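PDB 1XXL: YcgJ protein from Bacillus subtilis, which is of unknown function but probably acts as an S-adenosylmethionine-dependent methyltransferase, transferring a methyl group to an acceptor not yet identified. Local coordinates for residues L166-Y180 / P222-K236. Residues are numbered along the deposited sequence; the frame is centred on the assembly and turned at random.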
ATOM      1  N   LEU A 166      10.926  -1.355 -15.099  1.00 11.53           N
ATOM      2  CA  LEU A 166      10.356  -2.496 -14.363  1.00 11.61           C
ATOM      3  C   LEU A 166       9.374  -3.244 -15.239  1.00 11.13           C
ATOM      4  O   LEU A 166       8.457  -2.639 -15.814  1.00 10.34           O
ATOM      5  CB  LEU A 166       9.652  -2.036 -13.083  1.00 11.75           C
ATOM      6  CG  LEU A 166      10.411  -1.058 -12.192  1.00 12.74           C
ATOM      7  CD1 LEU A 166       9.623  -0.685 -10.940  1.00 13.82           C
ATOM      8  CD2 LEU A 166      11.749  -1.654 -11.822  1.00 13.37           C
ATOM      9  N   ALA A 167       9.567  -4.562 -15.361  1.00 11.62           N
ATOM     10  CA  ALA A 167       8.536  -5.416 -15.911  1.00 12.30           C
ATOM     11  C   ALA A 167       7.346  -5.477 -14.942  1.00 13.13           C
ATOM     12  O   ALA A 167       7.540  -5.618 -13.738  1.00 14.21           O
ATOM     13  CB  ALA A 167       9.077  -6.809 -16.180  1.00 13.07           C
ATOM     14  N   TYR A 168       6.128  -5.384 -15.466  1.00 12.45           N
ATOM     15  CA  TYR A 168       4.895  -5.346 -14.663  1.00 12.22           C
ATOM     16  C   TYR A 168       4.151  -6.674 -14.728  1.00 12.76           C
ATOM     17  O   TYR A 168       3.946  -7.221 -15.803  1.00 11.66           O
ATOM     18  CB  TYR A 168       3.978  -4.226 -15.168  1.00 11.56           C
ATOM     19  CG  TYR A 168       2.565  -4.131 -14.568  1.00 11.71           C
ATOM     20  CD1 TYR A 168       1.528  -4.961 -15.005  1.00 11.08           C
ATOM     21  CD2 TYR A 168       2.260  -3.156 -13.602  1.00 11.25           C
ATOM     22  CE1 TYR A 168       0.233  -4.848 -14.474  1.00  9.89           C
ATOM     23  CE2 TYR A 168       0.992  -3.035 -13.081  1.00 11.07           C
ATOM     24  CZ  TYR A 168      -0.014  -3.887 -13.504  1.00 11.05           C
ATOM     25  OH  TYR A 168      -1.269  -3.731 -12.970  1.00 11.11           O
ATOM     26  N   GLN A 169       3.699  -7.155 -13.572  1.00 13.45           N
ATOM     27  CA  GLN A 169       2.817  -8.312 -13.519  1.00 15.82           C
ATOM     28  C   GLN A 169       1.782  -8.109 -12.432  1.00 15.30           C
ATOM     29  O   GLN A 169       2.115  -7.773 -11.301  1.00 15.18           O
ATOM     30  CB  GLN A 169       3.633  -9.580 -13.252  1.00 16.41           C
ATOM     31  CG  GLN A 169       2.874 -10.843 -13.468  1.00 20.34           C
ATOM     32  CD  GLN A 169       3.725 -12.095 -13.277  1.00 20.69           C
ATOM     33  OE1 GLN A 169       4.958 -12.030 -13.221  1.00 26.18           O
ATOM     34  NE2 GLN A 169       3.057 -13.246 -13.189  1.00 25.21           N
ATOM     35  N   ASP A 170       0.524  -8.286 -12.799  1.00 15.46           N
ATOM     36  CA  ASP A 170      -0.588  -8.384 -11.857  1.00 16.66           C
ATOM     37  C   ASP A 170      -0.623  -9.827 -11.270  1.00 15.89           C
ATOM     38  O   ASP A 170      -0.917 -10.807 -11.954  1.00 16.14           O
ATOM     39  CB  ASP A 170      -1.889  -7.952 -12.571  1.00 17.99           C
ATOM     40  CG  ASP A 170      -3.153  -8.470 -11.904  1.00 22.96           C
ATOM     41  OD1 ASP A 170      -3.145  -8.892 -10.722  1.00 31.28           O
ATOM     42  OD2 ASP A 170      -4.195  -8.475 -12.600  1.00 31.80           O
ATOM     43  N   ILE A 171      -0.258  -9.955 -10.010  1.00 15.30           N
ATOM     44  CA  ILE A 171      -0.236 -11.260  -9.364  1.00 15.21           C
ATOM     45  C   ILE A 171      -1.646 -11.708  -8.915  1.00 14.98           C
ATOM     46  O   ILE A 171      -2.043 -12.854  -9.147  1.00 14.19           O
ATOM     47  CB  ILE A 171       0.760 -11.286  -8.179  1.00 14.75           C
ATOM     48  CG1 ILE A 171       2.186 -10.894  -8.634  1.00 13.47           C
ATOM     49  CG2 ILE A 171       0.742 -12.664  -7.483  1.00 15.15           C
ATOM     50  CD1 ILE A 171       2.845 -11.841  -9.611  1.00 13.33           C
ATOM     51  N   GLN A 172      -2.391 -10.820  -8.272  1.00 14.87           N
ATOM     52  CA  GLN A 172      -3.760 -11.114  -7.885  1.00 15.21           C
ATOM     53  C   GLN A 172      -4.482  -9.822  -7.611  1.00 14.09           C
ATOM     54  O   GLN A 172      -3.904  -8.879  -7.062  1.00 11.73           O
ATOM     55  CB  GLN A 172      -3.811 -11.979  -6.614  1.00 15.35           C
ATOM     56  CG  GLN A 172      -5.191 -12.587  -6.301  1.00 16.68           C
ATOM     57  CD  GLN A 172      -5.231 -13.285  -4.941  1.00 20.75           C
ATOM     58  OE1 GLN A 172      -4.760 -12.758  -3.944  1.00 28.56           O
ATOM     59  NE2 GLN A 172      -5.791 -14.480  -4.904  1.00 28.95           N
ATOM     60  N   LYS A 173      -5.753  -9.821  -7.991  1.00 13.24           N
ATOM     61  CA  LYS A 173      -6.695  -8.765  -7.726  1.00 14.08           C
ATOM     62  C   LYS A 173      -7.785  -9.335  -6.834  1.00 12.95           C
ATOM     63  O   LYS A 173      -8.183 -10.493  -6.986  1.00 12.91           O
ATOM     64  CB  LYS A 173      -7.369  -8.321  -9.029  1.00 14.49           C
ATOM     65  CG  LYS A 173      -6.515  -7.578  -9.981  1.00 16.02           C
ATOM     66  CD  LYS A 173      -7.324  -7.268 -11.254  1.00 16.82           C
ATOM     67  CE  LYS A 173      -6.547  -6.350 -12.167  1.00 20.20           C
ATOM     68  NZ  LYS A 173      -7.177  -6.172 -13.526  1.00 22.25           N
ATOM     69  N   TRP A 174      -8.274  -8.534  -5.907  1.00 12.26           N
ATOM     70  CA  TRP A 174      -9.380  -8.962  -5.053  1.00 11.85           C
ATOM     71  C   TRP A 174     -10.129  -7.756  -4.562  1.00 12.56           C
ATOM     72  O   TRP A 174      -9.589  -6.637  -4.562  1.00 11.72           O
ATOM     73  CB  TRP A 174      -8.861  -9.825  -3.887  1.00 11.16           C
ATOM     74  CG  TRP A 174      -8.013  -9.102  -2.902  1.00  9.80           C
ATOM     75  CD1 TRP A 174      -8.426  -8.529  -1.735  1.00  9.12           C
ATOM     76  CD2 TRP A 174      -6.593  -8.897  -2.972  1.00  9.57           C
ATOM     77  NE1 TRP A 174      -7.356  -7.956  -1.088  1.00 10.77           N
ATOM     78  CE2 TRP A 174      -6.218  -8.174  -1.820  1.00  9.51           C
ATOM     79  CE3 TRP A 174      -5.601  -9.251  -3.904  1.00  9.92           C
ATOM     80  CZ2 TRP A 174      -4.899  -7.807  -1.569  1.00  8.92           C
ATOM     81  CZ3 TRP A 174      -4.287  -8.885  -3.649  1.00  9.31           C
ATOM     82  CH2 TRP A 174      -3.957  -8.166  -2.507  1.00  9.05           C
ATOM     83  N   ASN A 175     -11.384  -7.982  -4.181  1.00 13.50           N
ATOM     84  CA  ASN A 175     -12.219  -6.962  -3.522  1.00 14.11           C
ATOM     85  C   ASN A 175     -11.866  -6.951  -2.052  1.00 13.85           C
ATOM     86  O   ASN A 175     -11.887  -7.994  -1.392  1.00 14.67           O
ATOM     87  CB  ASN A 175     -13.714  -7.258  -3.707  1.00 14.85           C
ATOM     88  CG  ASN A 175     -14.243  -6.821  -5.079  1.00 18.17           C
ATOM     89  OD1 ASN A 175     -13.573  -6.108  -5.822  1.00 23.30           O
ATOM     90  ND2 ASN A 175     -15.464  -7.220  -5.396  1.00 22.02           N
ATOM     91  N   LEU A 176     -11.482  -5.790  -1.540  1.00 12.95           N
ATOM     92  CA  LEU A 176     -11.131  -5.649  -0.135  1.00 12.18           C
ATOM     93  C   LEU A 176     -12.370  -5.172   0.613  1.00 11.52           C
ATOM     94  O   LEU A 176     -12.773  -4.041   0.449  1.00 10.87           O
ATOM     95  CB  LEU A 176      -9.983  -4.646   0.010  1.00 12.69           C
ATOM     96  CG  LEU A 176      -9.559  -4.197   1.403  1.00 12.46           C
ATOM     97  CD1 LEU A 176      -8.993  -5.379   2.161  1.00 14.40           C
ATOM     98  CD2 LEU A 176      -8.528  -3.066   1.274  1.00 13.76           C
ATOM     99  N   PRO A 177     -12.990  -6.048   1.430  1.00 11.75           N
ATOM    100  CA  PRO A 177     -14.245  -5.689   2.094  1.00 11.76           C
ATOM    101  C   PRO A 177     -14.022  -4.752   3.268  1.00 11.86           C
ATOM    102  O   PRO A 177     -13.088  -4.954   4.058  1.00 10.96           O
ATOM    103  CB  PRO A 177     -14.799  -7.045   2.575  1.00 12.11           C
ATOM    104  CG  PRO A 177     -13.584  -7.879   2.790  1.00 12.93           C
ATOM    105  CD  PRO A 177     -12.570  -7.425   1.751  1.00 11.71           C
ATOM    106  N   ILE A 178     -14.849  -3.726   3.359  1.00 12.02           N
ATOM    107  CA  ILE A 178     -14.752  -2.747   4.433  1.00 13.24           C
ATOM    108  C   ILE A 178     -16.074  -2.732   5.202  1.00 13.49           C
ATOM    109  O   ILE A 178     -17.135  -2.515   4.620  1.00 13.76           O
ATOM    110  CB  ILE A 178     -14.381  -1.332   3.914  1.00 13.28           C
ATOM    111  CG1 ILE A 178     -12.886  -1.273   3.542  1.00 16.28           C
ATOM    112  CG2 ILE A 178     -14.585  -0.279   5.006  1.00 13.41           C
ATOM    113  CD1 ILE A 178     -12.654  -1.489   2.186  1.00 20.61           C
ATOM    114  N   GLN A 179     -15.983  -3.010   6.501  1.00 13.39           N
ATOM    115  CA  GLN A 179     -17.094  -2.879   7.414  1.00 13.94           C
ATOM    116  C   GLN A 179     -17.116  -1.422   7.878  1.00 14.66           C
ATOM    117  O   GLN A 179     -16.199  -0.948   8.530  1.00 13.20           O
ATOM    118  CB  GLN A 179     -16.957  -3.845   8.598  1.00 13.98           C
ATOM    119  CG  GLN A 179     -16.874  -5.351   8.218  1.00 13.08           C
ATOM    120  CD  GLN A 179     -18.020  -5.858   7.328  1.00 12.56           C
ATOM    121  OE1 GLN A 179     -17.797  -6.563   6.312  1.00 15.37           O
ATOM    122  NE2 GLN A 179     -19.236  -5.485   7.671  1.00  9.85           N
ATOM    123  N   TYR A 180     -18.169  -0.721   7.482  1.00 15.96           N
ATOM    124  CA  TYR A 180     -18.250   0.723   7.601  1.00 17.40           C
ATOM    125  C   TYR A 180     -18.040   1.257   9.034  1.00 18.06           C
ATOM    126  O   TYR A 180     -17.242   2.194   9.245  1.00 17.73           O
ATOM    127  CB  TYR A 180     -19.599   1.199   7.035  1.00 17.42           C
ATOM    128  CG  TYR A 180     -19.795   2.673   7.247  1.00 17.90           C
ATOM    129  CD1 TYR A 180     -20.548   3.147   8.320  1.00 18.97           C
ATOM    130  CD2 TYR A 180     -19.170   3.598   6.413  1.00 18.74           C
ATOM    131  CE1 TYR A 180     -20.696   4.511   8.542  1.00 18.81           C
ATOM    132  CE2 TYR A 180     -19.315   4.980   6.630  1.00 18.52           C
ATOM    133  CZ  TYR A 180     -20.073   5.417   7.689  1.00 17.87           C
ATOM    134  OH  TYR A 180     -20.209   6.762   7.903  1.00 18.25           O
ATOM    135  N   PRO A 222     -24.626   3.678   6.135  1.00 18.45           N
ATOM    136  CA  PRO A 222     -23.876   2.674   5.372  1.00 17.42           C
ATOM    137  C   PRO A 222     -23.497   1.468   6.217  1.00 15.69           C
ATOM    138  O   PRO A 222     -23.307   1.591   7.427  1.00 14.70           O
ATOM    139  CB  PRO A 222     -22.642   3.441   4.901  1.00 16.87           C
ATOM    140  CG  PRO A 222     -23.015   4.905   5.071  1.00 18.46           C
ATOM    141  CD  PRO A 222     -23.848   4.916   6.291  1.00 17.98           C
ATOM    142  N   ILE A 223     -23.393   0.316   5.557  1.00 14.47           N
ATOM    143  CA  ILE A 223     -23.040  -0.930   6.211  1.00 13.55           C
ATOM    144  C   ILE A 223     -21.674  -1.422   5.767  1.00 12.50           C
ATOM    145  O   ILE A 223     -20.829  -1.753   6.601  1.00 12.15           O
ATOM    146  CB  ILE A 223     -24.125  -1.987   5.939  1.00 13.54           C
ATOM    147  CG1 ILE A 223     -25.400  -1.590   6.692  1.00 14.32           C
ATOM    148  CG2 ILE A 223     -23.664  -3.370   6.388  1.00 13.30           C
ATOM    149  CD1 ILE A 223     -26.640  -2.312   6.215  1.00 14.91           C
ATOM    150  N   SER A 224     -21.464  -1.492   4.457  1.00 11.88           N
ATOM    151  CA  SER A 224     -20.221  -2.006   3.920  1.00 11.90           C
ATOM    152  C   SER A 224     -19.967  -1.525   2.494  1.00 11.28           C
ATOM    153  O   SER A 224     -20.871  -1.041   1.811  1.00 10.92           O
ATOM    154  CB  SER A 224     -20.216  -3.545   3.971  1.00 12.13           C
ATOM    155  OG  SER A 224     -21.253  -4.087   3.185  1.00 13.17           O
ATOM    156  N   PHE A 225     -18.724  -1.658   2.067  1.00 10.86           N
ATOM    157  CA  PHE A 225     -18.348  -1.441   0.668  1.00 10.92           C
ATOM    158  C   PHE A 225     -17.054  -2.187   0.416  1.00 10.59           C
ATOM    159  O   PHE A 225     -16.462  -2.708   1.356  1.00  9.81           O
ATOM    160  CB  PHE A 225     -18.246   0.057   0.322  1.00 10.68           C
ATOM    161  CG  PHE A 225     -17.229   0.826   1.139  1.00  9.81           C
ATOM    162  CD1 PHE A 225     -15.913   0.939   0.710  1.00 10.30           C
ATOM    163  CD2 PHE A 225     -17.601   1.457   2.327  1.00 11.79           C
ATOM    164  CE1 PHE A 225     -14.988   1.658   1.455  1.00 11.28           C
ATOM    165  CE2 PHE A 225     -16.684   2.182   3.066  1.00 12.07           C
ATOM    166  CZ  PHE A 225     -15.367   2.268   2.637  1.00 10.87           C
ATOM    167  N   CYS A 226     -16.634  -2.260  -0.835  1.00 10.29           N
ATOM    168  CA  CYS A 226     -15.376  -2.884  -1.175  1.00 12.01           C
ATOM    169  C   CYS A 226     -14.489  -1.926  -1.923  1.00 12.08           C
ATOM    170  O   CYS A 226     -14.951  -1.175  -2.780  1.00 12.71           O
ATOM    171  CB  CYS A 226     -15.575  -4.123  -2.046  1.00 12.26           C
ATOM    172  SG  CYS A 226     -16.316  -5.568  -1.206  1.00 16.22           S
ATOM    173  N   LEU A 227     -13.210  -1.987  -1.606  1.00 12.07           N
ATOM    174  CA  LEU A 227     -12.179  -1.325  -2.351  1.00 13.03           C
ATOM    175  C   LEU A 227     -11.586  -2.353  -3.323  1.00 12.93           C
ATOM    176  O   LEU A 227     -11.789  -3.552  -3.159  1.00 12.64           O
ATOM    177  CB  LEU A 227     -11.107  -0.785  -1.411  1.00 13.30           C
ATOM    178  CG  LEU A 227     -11.151   0.661  -0.889  1.00 15.80           C
ATOM    179  CD1 LEU A 227     -12.439   1.424  -1.058  1.00 17.22           C
ATOM    180  CD2 LEU A 227     -10.621   0.781   0.512  1.00 14.60           C
ATOM    181  N   LYS A 228     -10.894  -1.866  -4.357  1.00 12.16           N
ATOM    182  CA  LYS A 228     -10.230  -2.734  -5.339  1.00 12.42           C
ATOM    183  C   LYS A 228      -8.757  -2.869  -4.991  1.00 11.64           C
ATOM    184  O   LYS A 228      -8.021  -1.884  -5.019  1.00 12.40           O
ATOM    185  CB  LYS A 228     -10.350  -2.146  -6.748  1.00 13.02           C
ATOM    186  CG  LYS A 228     -11.709  -1.595  -7.117  1.00 15.04           C
ATOM    187  CD  LYS A 228     -12.835  -2.560  -6.841  1.00 18.17           C
ATOM    188  CE  LYS A 228     -12.921  -3.620  -7.859  1.00 20.47           C
ATOM    189  NZ  LYS A 228     -14.305  -4.234  -7.777  1.00 22.70           N
ATOM    190  N   ALA A 229      -8.326  -4.080  -4.669  1.00 11.10           N
ATOM    191  CA  ALA A 229      -6.968  -4.321  -4.180  1.00 10.45           C
ATOM    192  C   ALA A 229      -6.228  -5.168  -5.158  1.00  9.58           C
ATOM    193  O   ALA A 229      -6.833  -5.929  -5.917  1.00  8.56           O
ATOM    194  CB  ALA A 229      -7.016  -4.993  -2.841  1.00 10.87           C
ATOM    195  N   ILE A 230      -4.905  -5.029  -5.146  1.00  9.35           N
ATOM    196  CA  ILE A 230      -4.050  -5.785  -6.036  1.00  8.77           C
ATOM    197  C   ILE A 230      -2.671  -6.034  -5.414  1.00  8.67           C
ATOM    198  O   ILE A 230      -2.210  -5.262  -4.583  1.00  8.03           O
ATOM    199  CB  ILE A 230      -3.937  -5.027  -7.396  1.00  9.18           C
ATOM    200  CG1 ILE A 230      -3.376  -5.937  -8.484  1.00  9.16           C
ATOM    201  CG2 ILE A 230      -3.159  -3.726  -7.198  1.00  8.76           C
ATOM    202  CD1 ILE A 230      -3.404  -5.318  -9.920  1.00 10.18           C
ATOM    203  N   LEU A 231      -2.024  -7.123  -5.821  1.00  8.64           N
ATOM    204  CA  LEU A 231      -0.581  -7.260  -5.688  1.00  8.84           C
ATOM    205  C   LEU A 231      -0.002  -7.181  -7.072  1.00  9.04           C
ATOM    206  O   LEU A 231      -0.338  -7.998  -7.955  1.00  9.17           O
ATOM    207  CB  LEU A 231      -0.155  -8.573  -5.039  1.00  9.01           C
ATOM    208  CG  LEU A 231       1.361  -8.886  -5.138  1.00  8.81           C
ATOM    209  CD1 LEU A 231       2.199  -7.841  -4.447  1.00  7.38           C
ATOM    210  CD2 LEU A 231       1.682 -10.272  -4.533  1.00 10.19           C
ATOM    211  N   ILE A 232       0.865  -6.193  -7.252  1.00  9.46           N
ATOM    212  CA  ILE A 232       1.623  -6.016  -8.467  1.00 10.01           C
ATOM    213  C   ILE A 232       3.061  -6.408  -8.149  1.00 10.03           C
ATOM    214  O   ILE A 232       3.603  -6.022  -7.101  1.00  9.67           O
ATOM    215  CB  ILE A 232       1.592  -4.532  -8.922  1.00 10.21           C
ATOM    216  CG1 ILE A 232       0.195  -4.129  -9.384  1.00 10.61           C
ATOM    217  CG2 ILE A 232       2.600  -4.255 -10.036  1.00 10.88           C
ATOM    218  CD1 ILE A 232      -0.053  -2.649  -9.246  1.00 11.45           C
ATOM    219  N   GLN A 233       3.676  -7.157  -9.054  1.00 10.45           N
ATOM    220  CA  GLN A 233       5.102  -7.410  -9.015  1.00 11.20           C
ATOM    221  C   GLN A 233       5.813  -6.642 -10.126  1.00 11.32           C
ATOM    222  O   GLN A 233       5.444  -6.748 -11.311  1.00 11.77           O
ATOM    223  CB  GLN A 233       5.411  -8.892  -9.131  1.00 11.27           C
ATOM    224  CG  GLN A 233       6.904  -9.215  -8.997  1.00 11.97           C
ATOM    225  CD  GLN A 233       7.183 -10.697  -8.792  1.00 13.30           C
ATOM    226  OE1 GLN A 233       7.741 -11.095  -7.775  1.00 18.07           O
ATOM    227  NE2 GLN A 233       6.815 -11.500  -9.748  1.00 14.26           N
ATOM    228  N   GLY A 234       6.805  -5.852  -9.724  1.00 11.09           N
ATOM    229  CA  GLY A 234       7.792  -5.264 -10.643  1.00 11.55           C
ATOM    230  C   GLY A 234       9.119  -6.010 -10.608  1.00 12.52           C
ATOM    231  O   GLY A 234       9.610  -6.394  -9.538  1.00 13.22           O
ATOM    232  N   ILE A 235       9.699  -6.269 -11.771  1.00 12.88           N
ATOM    233  CA  ILE A 235      11.031  -6.833 -11.835  1.00 12.85           C
ATOM    234  C   ILE A 235      11.921  -5.868 -12.629  1.00 12.56           C
ATOM    235  O   ILE A 235      11.569  -5.458 -13.756  1.00 11.25           O
ATOM    236  CB  ILE A 235      11.046  -8.283 -12.451  1.00 13.09           C
ATOM    237  CG1 ILE A 235      10.290  -9.242 -11.528  1.00 14.18           C
ATOM    238  CG2 ILE A 235      12.488  -8.774 -12.603  1.00 13.07           C
ATOM    239  CD1 ILE A 235       9.989 -10.543 -12.126  1.00 15.74           C
ATOM    240  N   LYS A 236      13.064  -5.514 -12.039  1.00 12.37           N
ATOM    241  CA  LYS A 236      14.007  -4.587 -12.654  1.00 13.72           C
ATOM    242  C   LYS A 236      14.737  -5.247 -13.841  1.00 14.70           C
ATOM    243  O   LYS A 236      15.439  -6.233 -13.687  1.00 13.81           O
ATOM    244  CB  LYS A 236      15.004  -4.065 -11.629  1.00 13.20           C
ATOM    245  CG  LYS A 236      16.002  -3.031 -12.180  1.00 12.77           C
ATOM    246  CD  LYS A 236      16.744  -2.385 -11.034  1.00 12.75           C
ATOM    247  CE  LYS A 236      17.777  -1.354 -11.467  1.00 12.57           C
ATOM    248  NZ  LYS A 236      18.431  -0.734 -10.293  1.00  9.98           N
TER
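Y180 and P222 close one end of a long antiparallel pairing, the pyrrolidine lying flat under the phenol with P222 CB 3.8 Å from the centroid of the Y180 ring. With its ring swung anti to the backbone N (chi1 175°), Y180 reaches P222, while its hydroxyl hydrogen-bonds E194 and its N-H holds I223 O. Two residues further in, I178 divides its branches: CG2 makes a CH-pi contact with one face of F225, and CD1 presses tightly on L227 CD2 at 3.5 Å. Midway, A229 CB sits 3.4 Å from W174 CE2, under the five-membered ring, while both backbones exchange hydrogen bonds. A glycine at W174 would probably leave the A229 methyl without its aromatic cover and open a gap beside L231. K228, bent at chi2 and chi3, puts NZ 2.8 Å from N175 OD1, and NZ also bonds T211 O. Beyond W174 the register slips by one residue, I171 and Q172 both facing L231, and regular pairing resumes through Q169 and Q233. This classic beta bulge lies between edge strand 166-179 and 222-236, which, antiparallel to 118-125 on its other side, is the reversed strand between strands five and six of the Rossmann-like methyltransferase sheet.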